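Local coordinates for uncharacterized protein MJ1062 (Methanocaldococcus jannaschii, PDB 3EO4), which is of unknown function but probably has acyltransferase activity, this piece of a longer protein being its GNAT-type N-acetyltransferase domain, at residues 147-152 with 158-163; 129-132 with 137-140. All coordinates share one frame; numbering follows the deposited sequence.

Contact 1 (147-152 with 158-163); sequences FKKTKK and WIYEVN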
ATOM      1  N   PHE A 147      13.739  19.587 -16.597  1.00 13.26           N
ATOM      2  CA  PHE A 147      12.366  20.084 -16.842  1.00 14.96           C
ATOM      3  C   PHE A 147      12.243  21.536 -16.397  1.00 15.61           C
ATOM      4  O   PHE A 147      12.864  21.955 -15.409  1.00 16.36           O
ATOM      5  CB  PHE A 147      11.303  19.281 -16.097  1.00 13.64           C
ATOM      6  CG  PHE A 147      11.029  17.913 -16.682  1.00 14.70           C
ATOM      7  CD1 PHE A 147       9.792  17.634 -17.282  1.00 10.17           C
ATOM      8  CD2 PHE A 147      11.990  16.882 -16.589  1.00 11.79           C
ATOM      9  CE1 PHE A 147       9.517  16.344 -17.789  1.00 12.74           C
ATOM     10  CE2 PHE A 147      11.726  15.576 -17.117  1.00 13.35           C
ATOM     11  CZ  PHE A 147      10.495  15.311 -17.710  1.00 10.39           C
ATOM     12  N   LYS A 148      11.399  22.269 -17.111  1.00 16.86           N
ATOM     13  CA  LYS A 148      11.236  23.722 -16.954  1.00 17.96           C
ATOM     14  C   LYS A 148       9.768  24.026 -16.808  1.00 18.31           C
ATOM     15  O   LYS A 148       8.973  23.574 -17.624  1.00 18.22           O
ATOM     16  CB  LYS A 148      11.742  24.391 -18.221  1.00 17.43           C
ATOM     17  CG  LYS A 148      11.666  25.880 -18.257  1.00 21.93           C
ATOM     18  CD  LYS A 148      12.437  26.379 -19.461  1.00 25.05           C
ATOM     19  CE  LYS A 148      11.504  26.870 -20.526  1.00 27.27           C
ATOM     20  NZ  LYS A 148      11.159  28.275 -20.169  1.00 29.51           N
ATOM     21  N   LYS A 149       9.405  24.775 -15.770  1.00 18.70           N
ATOM     22  CA  LYS A 149       8.032  25.236 -15.624  1.00 20.38           C
ATOM     23  C   LYS A 149       7.642  25.994 -16.878  1.00 20.82           C
ATOM     24  O   LYS A 149       8.302  26.952 -17.257  1.00 21.01           O
ATOM     25  CB  LYS A 149       7.854  26.140 -14.393  1.00 19.50           C
ATOM     26  CG  LYS A 149       6.389  26.320 -14.006  1.00 21.20           C
ATOM     27  CD  LYS A 149       6.198  27.448 -12.984  1.00 22.19           C
ATOM     28  CE  LYS A 149       6.467  26.942 -11.604  1.00 23.96           C
ATOM     29  NZ  LYS A 149       7.127  28.016 -10.827  1.00 27.16           N
ATOM     30  N   THR A 150       6.568  25.559 -17.514  1.00 22.18           N
ATOM     31  CA  THR A 150       6.225  26.051 -18.847  1.00 23.55           C
ATOM     32  C   THR A 150       4.886  26.781 -18.923  1.00 23.40           C
ATOM     33  O   THR A 150       4.762  27.756 -19.650  1.00 23.35           O
ATOM     34  CB  THR A 150       6.313  24.883 -19.879  1.00 23.58           C
ATOM     35  OG1 THR A 150       7.578  24.942 -20.543  1.00 26.08           O
ATOM     36  CG2 THR A 150       5.234  24.940 -20.928  1.00 25.17           C
ATOM     37  N   LYS A 151       3.911  26.328 -18.142  1.00 23.81           N
ATOM     38  CA  LYS A 151       2.503  26.605 -18.417  1.00 24.52           C
ATOM     39  C   LYS A 151       1.663  26.208 -17.200  1.00 23.84           C
ATOM     40  O   LYS A 151       1.992  25.251 -16.517  1.00 24.03           O
ATOM     41  CB  LYS A 151       2.073  25.757 -19.623  1.00 24.93           C
ATOM     42  CG  LYS A 151       0.763  26.151 -20.288  1.00 28.19           C
ATOM     43  CD  LYS A 151       0.189  24.993 -21.144  1.00 32.01           C
ATOM     44  CE  LYS A 151       1.206  24.397 -22.103  1.00 34.46           C
ATOM     45  NZ  LYS A 151       0.561  23.771 -23.305  1.00 37.29           N
ATOM     46  N   LYS A 152       0.581  26.933 -16.931  1.00 24.08           N
ATOM     47  CA  LYS A 152      -0.387  26.508 -15.906  1.00 24.23           C
ATOM     48  C   LYS A 152      -1.064  25.213 -16.336  1.00 23.70           C
ATOM     49  O   LYS A 152      -1.326  25.008 -17.518  1.00 24.18           O
ATOM     50  CB  LYS A 152      -1.471  27.577 -15.711  1.00 24.56           C
ATOM     51  CG  LYS A 152      -1.280  28.513 -14.535  1.00 25.60           C
ATOM     52  CD  LYS A 152      -2.642  29.077 -14.065  1.00 27.18           C
ATOM     53  CE  LYS A 152      -3.242  28.336 -12.811  1.00 30.25           C
ATOM     54  NZ  LYS A 152      -2.683  26.946 -12.473  1.00 27.94           N
ATOM     55  N   TRP A 158       0.960  22.949 -12.313  1.00 18.72           N
ATOM     56  CA  TRP A 158       1.884  23.484 -13.305  1.00 17.92           C
ATOM     57  C   TRP A 158       2.406  22.401 -14.227  1.00 18.09           C
ATOM     58  O   TRP A 158       2.674  21.282 -13.793  1.00 17.34           O
ATOM     59  CB  TRP A 158       3.085  24.122 -12.603  1.00 17.96           C
ATOM     60  CG  TRP A 158       2.681  25.285 -11.843  1.00 19.20           C
ATOM     61  CD1 TRP A 158       2.371  25.329 -10.526  1.00 19.77           C
ATOM     62  CD2 TRP A 158       2.448  26.595 -12.362  1.00 20.54           C
ATOM     63  NE1 TRP A 158       1.987  26.594 -10.175  1.00 21.21           N
ATOM     64  CE2 TRP A 158       2.018  27.394 -11.288  1.00 20.50           C
ATOM     65  CE3 TRP A 158       2.577  27.175 -13.632  1.00 20.32           C
ATOM     66  CZ2 TRP A 158       1.722  28.741 -11.434  1.00 19.27           C
ATOM     67  CZ3 TRP A 158       2.278  28.521 -13.780  1.00 19.09           C
ATOM     68  CH2 TRP A 158       1.856  29.286 -12.684  1.00 20.61           C
ATOM     69  N   ILE A 159       2.574  22.757 -15.496  1.00 17.96           N
ATOM     70  CA  ILE A 159       3.219  21.875 -16.458  1.00 17.35           C
ATOM     71  C   ILE A 159       4.684  22.265 -16.550  1.00 17.32           C
ATOM     72  O   ILE A 159       5.007  23.469 -16.631  1.00 17.78           O
ATOM     73  CB  ILE A 159       2.606  22.028 -17.861  1.00 17.78           C
ATOM     74  CG1 ILE A 159       1.068  22.143 -17.791  1.00 17.42           C
ATOM     75  CG2 ILE A 159       3.126  20.936 -18.803  1.00 16.60           C
ATOM     76  CD1 ILE A 159       0.391  21.032 -17.032  1.00 18.94           C
ATOM     77  N   TYR A 160       5.530  21.237 -16.518  1.00 15.84           N
ATOM     78  CA  TYR A 160       6.963  21.313 -16.621  1.00 16.12           C
ATOM     79  C   TYR A 160       7.344  20.444 -17.820  1.00 16.41           C
ATOM     80  O   TYR A 160       6.893  19.300 -17.897  1.00 15.51           O
ATOM     81  CB  TYR A 160       7.601  20.699 -15.363  1.00 15.95           C
ATOM     82  CG  TYR A 160       7.505  21.551 -14.125  1.00 16.40           C
ATOM     83  CD1 TYR A 160       8.616  22.224 -13.657  1.00 16.48           C
ATOM     84  CD2 TYR A 160       6.301  21.674 -13.412  1.00 17.78           C
ATOM     85  CE1 TYR A 160       8.543  23.025 -12.532  1.00 15.98           C
ATOM     86  CE2 TYR A 160       6.215  22.474 -12.277  1.00 18.06           C
ATOM     87  CZ  TYR A 160       7.344  23.145 -11.858  1.00 18.69           C
ATOM     88  OH  TYR A 160       7.302  23.916 -10.742  1.00 20.21           O
ATOM     89  N   GLU A 161       8.165  20.968 -18.739  1.00 16.37           N
ATOM     90  CA  GLU A 161       8.474  20.258 -19.986  1.00 17.10           C
ATOM     91  C   GLU A 161       9.957  20.085 -20.154  1.00 16.88           C
ATOM     92  O   GLU A 161      10.745  20.872 -19.622  1.00 17.45           O
ATOM     93  CB  GLU A 161       7.930  20.980 -21.219  1.00 16.58           C
ATOM     94  CG  GLU A 161       6.469  21.326 -21.127  1.00 20.92           C
ATOM     95  CD  GLU A 161       5.810  21.622 -22.478  1.00 26.88           C
ATOM     96  OE1 GLU A 161       4.554  21.593 -22.526  1.00 29.34           O
ATOM     97  OE2 GLU A 161       6.527  21.877 -23.485  1.00 28.56           O
ATOM     98  N   VAL A 162      10.334  19.069 -20.915  1.00 16.51           N
ATOM     99  CA  VAL A 162      11.732  18.832 -21.210  1.00 16.87           C
ATOM    100  C   VAL A 162      11.859  18.408 -22.672  1.00 17.85           C
ATOM    101  O   VAL A 162      10.944  17.769 -23.233  1.00 18.48           O
ATOM    102  CB  VAL A 162      12.325  17.737 -20.271  1.00 16.43           C
ATOM    103  CG1 VAL A 162      12.021  16.333 -20.788  1.00 16.04           C
ATOM    104  CG2 VAL A 162      13.821  17.945 -20.043  1.00 15.48           C
ATOM    105  N   ASN A 163      12.976  18.791 -23.280  1.00 18.74           N
ATOM    106  CA  ASN A 163      13.384  18.275 -24.589  1.00 20.72           C
ATOM    107  C   ASN A 163      14.246  17.069 -24.339  1.00 22.32           C
ATOM    108  O   ASN A 163      15.145  17.111 -23.499  1.00 22.73           O
ATOM    109  CB  ASN A 163      14.162  19.307 -25.397  1.00 19.99           C
ATOM    110  CG  ASN A 163      13.316  20.493 -25.781  1.00 19.86           C
ATOM    111  OD1 ASN A 163      13.587  21.610 -25.386  1.00 20.18           O
ATOM    112  ND2 ASN A 163      12.264  20.245 -26.538  1.00 20.25           N
TER
HETATM  113  O   HOH W   1       9.501  25.521 -10.447  1.00 29.10           O
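The C-terminal beta hairpin of the GNAT domain, strand 148-150 followed by strand 157-163, is broken by a classic beta bulge at Thr150 and Lys151, which both face Ile159. Lys148 and Glu161 form an antiparallel hydrogen-bonded pair. At the bulge Ile159 O accepts a nearly straight bond from Thr150 N (2.8 Å, 167°), in the carbonyl plane, and a weak one from Lys151 N, while Ile159 N returns a bond to Lys151 O. The extra residue shifts the register by one and turns the edge strand aside.

The Trp158 ring lies between two lysine chains: Lys149, its CG anti to the backbone N (chi1 -164°), carries CD over one face, and Lys152 CG sits over the other, 3.6 Å from Trp158 CZ3. Lys152 NZ then curls back over the six-membered ring in a cation-pi contact, 4.9 Å from its centroid, and is also bonded to Arg154 O; Trp158 NE1 is held by Glu133. Lys149 and Tyr160 form a non-hydrogen-bonded pair, which brings Lys149 CB over the face of the Tyr160 ring.

At the other end Val162 CB stands over the centre of the Phe147 ring, 3.6 Å from the centroid, while Phe142 meets that ring edge-to-face. Replacing Phe147 by an alanine removes the ring, which is likely to leave Val162 without the face it packs on and Phe142 without its edge-to-face partner. Along the ring's edge, Phe147 CD1 comes within 3.4 Å of Tyr160 O.

Contact 2 (129-132 with 137-140); sequences ARIL and RSIK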
ATOM      1  N   ALA A 129       5.452  16.819 -17.257  1.00 16.93           N
ATOM      2  CA  ALA A 129       4.907  16.342 -15.980  1.00 16.81           C
ATOM      3  C   ALA A 129       3.911  17.407 -15.503  1.00 16.46           C
ATOM      4  O   ALA A 129       4.115  18.580 -15.762  1.00 16.80           O
ATOM      5  CB  ALA A 129       6.031  16.157 -14.960  1.00 15.83           C
ATOM      6  N   ARG A 130       2.823  16.993 -14.865  1.00 16.82           N
ATOM      7  CA  ARG A 130       1.867  17.928 -14.245  1.00 18.59           C
ATOM      8  C   ARG A 130       2.112  17.845 -12.751  1.00 17.84           C
ATOM      9  O   ARG A 130       2.092  16.746 -12.185  1.00 17.68           O
ATOM     10  CB  ARG A 130       0.392  17.568 -14.556  1.00 18.64           C
ATOM     11  CG  ARG A 130       0.080  17.369 -16.039  1.00 22.10           C
ATOM     12  CD  ARG A 130      -1.423  17.047 -16.290  1.00 23.83           C
ATOM     13  NE  ARG A 130      -2.232  18.218 -16.022  1.00 22.60           N
ATOM     14  CZ  ARG A 130      -2.907  18.917 -16.920  1.00 24.74           C
ATOM     15  NH1 ARG A 130      -2.926  18.557 -18.205  1.00 24.93           N
ATOM     16  NH2 ARG A 130      -3.596  19.979 -16.510  1.00 22.41           N
ATOM     17  N   ILE A 131       2.366  18.989 -12.119  1.00 17.38           N
ATOM     18  CA  ILE A 131       2.756  18.987 -10.710  1.00 17.08           C
ATOM     19  C   ILE A 131       1.988  20.025  -9.896  1.00 17.83           C
ATOM     20  O   ILE A 131       1.865  21.203 -10.305  1.00 17.62           O
ATOM     21  CB  ILE A 131       4.296  19.175 -10.516  1.00 17.32           C
ATOM     22  CG1 ILE A 131       5.114  18.257 -11.454  1.00 16.82           C
ATOM     23  CG2 ILE A 131       4.707  18.877  -9.073  1.00 16.00           C
ATOM     24  CD1 ILE A 131       6.634  18.584 -11.493  1.00 11.44           C
ATOM     25  N   LEU A 132       1.466  19.591  -8.751  1.00 18.21           N
ATOM     26  CA  LEU A 132       0.839  20.539  -7.821  1.00 19.02           C
ATOM     27  C   LEU A 132       1.907  21.393  -7.133  1.00 19.10           C
ATOM     28  O   LEU A 132       3.006  20.902  -6.798  1.00 18.32           O
ATOM     29  CB  LEU A 132       0.008  19.832  -6.760  1.00 18.89           C
ATOM     30  CG  LEU A 132      -1.362  19.229  -7.016  1.00 20.47           C
ATOM     31  CD1 LEU A 132      -2.016  19.172  -5.669  1.00 22.45           C
ATOM     32  CD2 LEU A 132      -2.256  20.030  -8.005  1.00 18.77           C
ATOM     33  N   ARG A 137       9.012  18.042  -3.561  1.00 19.71           N
ATOM     34  CA  ARG A 137       9.960  16.968  -3.884  1.00 19.95           C
ATOM     35  C   ARG A 137       9.858  16.607  -5.358  1.00 19.99           C
ATOM     36  O   ARG A 137      10.864  16.319  -6.022  1.00 18.27           O
ATOM     37  CB  ARG A 137       9.733  15.735  -2.995  1.00 20.47           C
ATOM     38  CG  ARG A 137      10.232  15.970  -1.555  1.00 23.23           C
ATOM     39  CD  ARG A 137       9.818  14.866  -0.613  1.00 26.95           C
ATOM     40  NE  ARG A 137      10.304  15.060   0.753  1.00 31.92           N
ATOM     41  CZ  ARG A 137      11.570  14.892   1.163  1.00 34.12           C
ATOM     42  NH1 ARG A 137      11.883  15.085   2.441  1.00 35.96           N
ATOM     43  NH2 ARG A 137      12.531  14.545   0.315  1.00 32.93           N
ATOM     44  N   SER A 138       8.640  16.684  -5.881  1.00 19.21           N
ATOM     45  CA  SER A 138       8.443  16.316  -7.256  1.00 19.87           C
ATOM     46  C   SER A 138       8.972  17.413  -8.184  1.00 18.63           C
ATOM     47  O   SER A 138       9.637  17.133  -9.180  1.00 18.59           O
ATOM     48  CB  SER A 138       6.984  15.966  -7.512  1.00 19.91           C
ATOM     49  OG  SER A 138       6.736  15.958  -8.897  1.00 25.33           O
ATOM     50  N   ILE A 139       8.733  18.660  -7.819  1.00 17.90           N
ATOM     51  CA  ILE A 139       9.338  19.785  -8.530  1.00 17.12           C
ATOM     52  C   ILE A 139      10.873  19.651  -8.585  1.00 16.90           C
ATOM     53  O   ILE A 139      11.465  19.818  -9.643  1.00 16.24           O
ATOM     54  CB  ILE A 139       8.882  21.145  -7.923  1.00 17.31           C
ATOM     55  CG1 ILE A 139       7.368  21.333  -8.180  1.00 17.66           C
ATOM     56  CG2 ILE A 139       9.755  22.331  -8.450  1.00 15.07           C
ATOM     57  CD1 ILE A 139       6.711  22.493  -7.419  1.00 15.71           C
ATOM     58  N   LYS A 140      11.507  19.334  -7.456  1.00 16.92           N
ATOM     59  CA  LYS A 140      12.963  19.148  -7.418  1.00 17.22           C
ATOM     60  C   LYS A 140      13.432  17.986  -8.270  1.00 16.44           C
ATOM     61  O   LYS A 140      14.456  18.077  -8.941  1.00 16.96           O
ATOM     62  CB  LYS A 140      13.424  18.911  -5.993  1.00 17.34           C
ATOM     63  CG  LYS A 140      13.370  20.165  -5.203  1.00 21.38           C
ATOM     64  CD  LYS A 140      13.764  19.920  -3.780  1.00 26.62           C
ATOM     65  CE  LYS A 140      13.984  21.251  -3.071  1.00 27.96           C
ATOM     66  NZ  LYS A 140      14.904  21.011  -1.938  1.00 31.63           N
TER
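In Ile131 a chi1 of -47° sets CG1 anti to the carbonyl carbon and leaves CG2 beside it, so that both branches of the side chain reach the helix; in Ser138 a chi1 of 164° swings OG away from the backbone N and over toward the strand. The two groups meet where strand 126-132 passes into helix 136-144, a strand-to-helix connection in the GNAT domain whose helix packs on the sheet it has just left.

Ile131 CG2 is the atom that does most of the touching. It lies 3.6 Å from Ser138 OG and 3.7 Å from Ile139 CG1, thereby bridging two consecutive residues of the helix. Ile131 CD1 approaches the same hydroxyl from the other branch, 3.7 Å from Ser138 OG, and the isoleucine thus straddles the serine oxygen with carbon alone. The side chains of Ile131 and Ile139 run at a slant to each other, and Ile139 continues past Ile131 until its CD1 stands 4.1 Å from Leu132 O, a loose approach to the last backbone carbonyl of the strand.

Further apolar cover comes from Phe142, which touches Ile131 from one turn along the helix, and from Tyr160 of the adjacent strand. The polar atom is satisfied elsewhere: Ser138 OG is hydrogen-bonded to a bound MES molecule, probably from the crystallisation liquor.

Strand and helix are therefore joined here by van der Waals contact of Ile131 with the Ile139 side chain and the Ser138 hydroxyl; that hydroxyl finds its hydrogen bond outside the contact, here with MES, and meets Ile131 through van der Waals contact alone.

Contacts 1 and 2 have centres 10 Å apart and come in series along the chain: strand 126-132 and helix 136-144 pack together in contact 2 before the hairpin of contact 1 begins. Both involve the same three-stranded antiparallel sheet, in which strand 157-163 lies between strands 126-132 and 148-150. Trp158 N lies 2.8 Å from Ile131 O and Tyr160 O 2.9 Å from Ala129 N, probable hydrogen bonds that tie the two contacts through the sheet. The Tyr160 side chain also packs on Ile131 and Ile139, coupling the hairpin to the helix. Together they form the C-terminal part of the GNAT domain, where helix 136-144 packs against the sheet that the hairpin completes.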